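PDB 1XG0: phycoerythrin alpha-2 chain, chloroplastic from Rhodomonas sp. CS24, which harvests light for photosynthesis as a subunit of a cryptophyte phycobiliprotein complex, carrying a covalently bound 15,16-dihydrobiliverdin chromophore. Local coordinates for residues A6-I11 with V45-S50. Sequence-based numbering, arbitrary orientation.
Sequences AKAPVI and VKIEVS. With PEB (phycoerythrobilin), chain O.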
# COMPACT_ATOMS: atom_id res chain seq x y z
N ALA B 6 -15.45 -2.88 15.76
CA ALA B 6 -14.52 -2.72 14.65
C ALA B 6 -14.94 -1.61 13.68
O ALA B 6 -14.37 -1.51 12.59
CB ALA B 6 -14.22 -4.01 13.92
N LYS B 7 -15.86 -0.73 14.12
CA LYS B 7 -16.22 0.42 13.31
C LYS B 7 -15.27 1.59 13.59
O LYS B 7 -14.76 1.73 14.70
CB LYS B 7 -17.68 0.84 13.58
CG LYS B 7 -18.66 -0.22 13.12
CD LYS B 7 -20.04 0.20 13.54
CE LYS B 7 -21.05 -0.75 13.05
NZ LYS B 7 -22.43 -0.23 13.28
N ALA B 8 -15.11 2.43 12.59
CA ALA B 8 -14.32 3.65 12.76
C ALA B 8 -14.88 4.68 11.77
O ALA B 8 -15.51 4.34 10.76
CB ALA B 8 -12.85 3.40 12.51
N PRO B 9 -14.55 5.96 12.02
CA PRO B 9 -14.97 7.03 11.08
C PRO B 9 -14.05 7.03 9.85
O PRO B 9 -12.85 7.32 9.96
CB PRO B 9 -14.81 8.31 11.90
CG PRO B 9 -13.80 7.96 12.96
CD PRO B 9 -14.02 6.52 13.27
N VAL B 10 -14.62 6.72 8.70
CA VAL B 10 -13.93 6.82 7.43
C VAL B 10 -14.21 8.22 6.88
O VAL B 10 -15.38 8.58 6.60
CB VAL B 10 -14.35 5.75 6.43
CG1 VAL B 10 -13.73 5.96 5.06
CG2 VAL B 10 -13.98 4.34 6.97
N ILE B 11 -13.17 9.00 6.73
CA ILE B 11 -13.24 10.38 6.21
C ILE B 11 -12.76 10.35 4.78
O ILE B 11 -11.70 9.76 4.45
CB ILE B 11 -12.34 11.29 7.04
CG1 ILE B 11 -12.81 11.34 8.48
CG2 ILE B 11 -12.26 12.68 6.44
CD1 ILE B 11 -11.74 11.84 9.47
N VAL B 45 -17.98 3.02 9.42
CA VAL B 45 -17.77 1.85 8.56
C VAL B 45 -17.13 0.77 9.40
O VAL B 45 -16.17 1.03 10.12
CB VAL B 45 -16.87 2.20 7.35
CG1 VAL B 45 -16.59 1.02 6.50
CG2 VAL B 45 -17.49 3.35 6.53
N LYS B 46 -17.61 -0.48 9.26
CA LYS B 46 -16.88 -1.61 9.82
C LYS B 46 -15.58 -1.82 9.03
O LYS B 46 -15.57 -2.02 7.79
CB LYS B 46 -17.76 -2.87 9.74
CG LYS B 46 -17.10 -4.04 10.46
CD LYS B 46 -17.93 -5.30 10.35
CE LYS B 46 -17.39 -6.42 11.15
NZ LYS B 46 -18.26 -7.66 10.97
N ILE B 47 -14.47 -1.76 9.76
CA ILE B 47 -13.16 -1.88 9.12
C ILE B 47 -12.86 -3.37 8.93
O ILE B 47 -12.88 -4.14 9.90
CB ILE B 47 -12.10 -1.21 9.98
CG1 ILE B 47 -12.46 0.27 10.25
CG2 ILE B 47 -10.73 -1.32 9.31
CD1 ILE B 47 -12.80 1.10 9.02
N GLU B 48 -12.58 -3.74 7.68
CA GLU B 48 -12.32 -5.10 7.28
C GLU B 48 -11.00 -5.18 6.52
O GLU B 48 -10.71 -4.33 5.67
CB GLU B 48 -13.46 -5.66 6.41
CG GLU B 48 -14.80 -5.71 7.14
CD GLU B 48 -15.65 -6.89 6.70
OE1 GLU B 48 -16.31 -6.74 5.63
OE2 GLU B 48 -15.68 -8.00 7.37
N VAL B 49 -10.26 -6.25 6.77
CA VAL B 49 -9.02 -6.56 6.06
C VAL B 49 -9.15 -7.97 5.54
O VAL B 49 -9.52 -8.89 6.30
CB VAL B 49 -7.78 -6.41 6.96
CG1 VAL B 49 -6.52 -6.86 6.25
CG2 VAL B 49 -7.66 -4.95 7.38
N SER B 50 -8.83 -8.16 4.26
CA SER B 50 -9.01 -9.43 3.61
C SER B 50 -7.85 -10.41 3.85
O SER B 50 -6.74 -10.03 4.22
CB SER B 50 -9.10 -9.22 2.11
OG SER B 50 -7.84 -8.81 1.59
CHC PEB O . -9.73 -3.71 19.20
NC PEB O . -8.68 -5.92 18.69
C1C PEB O . -8.94 -7.27 18.80
C2C PEB O . -10.21 -7.39 19.42
C3C PEB O . -10.70 -6.13 19.66
C4C PEB O . -9.72 -5.21 19.20
CMC PEB O . -11.97 -5.74 20.34
CAC PEB O . -10.94 -8.67 19.75
CBC PEB O . -12.16 -8.91 18.87
CGC PEB O . -11.85 -8.94 17.41
O1C PEB O . -10.73 -9.32 16.97
O2C PEB O . -12.76 -8.51 16.64
ND PEB O . -11.80 -3.36 17.87
C1D PEB O . -10.38 -3.08 17.93
C2D PEB O . -10.35 -1.57 18.05
C3D PEB O . -11.59 -1.08 18.11
C4D PEB O . -12.54 -2.23 17.98
CMD PEB O . -9.05 -0.84 18.04
CAD PEB O . -11.99 0.31 18.29
CBD PEB O . -13.23 0.83 18.22
OD PEB O . -13.79 -2.18 17.97
NA PEB O . -1.54 -8.07 17.16
C1A PEB O . -0.18 -7.82 17.16
C2A PEB O . 0.07 -6.36 16.95
C3A PEB O . -1.36 -5.77 16.72
C4A PEB O . -2.28 -6.95 16.94
CMA PEB O . 0.83 -5.76 18.12
CBA PEB O . -0.64 -3.77 15.35
OA PEB O . 0.68 -8.67 17.32
CHA PEB O . -3.65 -6.79 16.99
CAA PEB O . -1.52 -5.02 15.38
NB PEB O . -5.91 -7.30 17.70
C1B PEB O . -4.72 -7.76 17.23
C2B PEB O . -4.80 -9.18 17.11
C3B PEB O . -6.06 -9.54 17.58
C4B PEB O . -6.78 -8.36 17.90
CHB PEB O . -8.07 -8.32 18.43
CMB PEB O . -3.82 -10.13 16.52
CAB PEB O . -6.59 -10.95 17.66
CBB PEB O . -7.48 -11.44 16.55
CGB PEB O . -7.92 -12.87 16.50
O1B PEB O . -7.26 -13.76 17.12
O2B PEB O . -9.01 -13.11 15.85
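A6 joins two partners through its backbone: its carbonyl O accepts the N-H of I47, while its own N reaches 2.9 Å to OD of phycoerythrobilin, tying the bilin to one end of the two-stranded antiparallel sheet formed by strands 7-15 and 38-46. The bond from I47 N to A6 O is short, 2.8 Å, and nearly straight at the hydrogen (171°). Next to it, A8 and V45 form a hydrogen-bonded pair, with bonds in both directions between their N and O atoms. V45 O also receives a CA-H...O contact from K7 CA at 3.2 Å. Beyond I47 the chain leads to helix 51-64, where S50 OG caps T53 N. On the face carrying A8 and V45, V10 CG2 packs against V45 CB at 3.6 Å. I47 completes this apolar patch just past the strand: its CG1 lies anti to the carbonyl carbon (chi1 -56°), which puts I47 CG1 3.9 Å from A8 CB. With an alanine here, CG1 and CD1 would be gone, and A8 CB and V10 CG2 would probably lose the apolar neighbour they share. The turn at chi2 (-52°) carries the end of the I47 side chain toward V10, where V10 CG2 meets I47 CD1 at 4.0 Å.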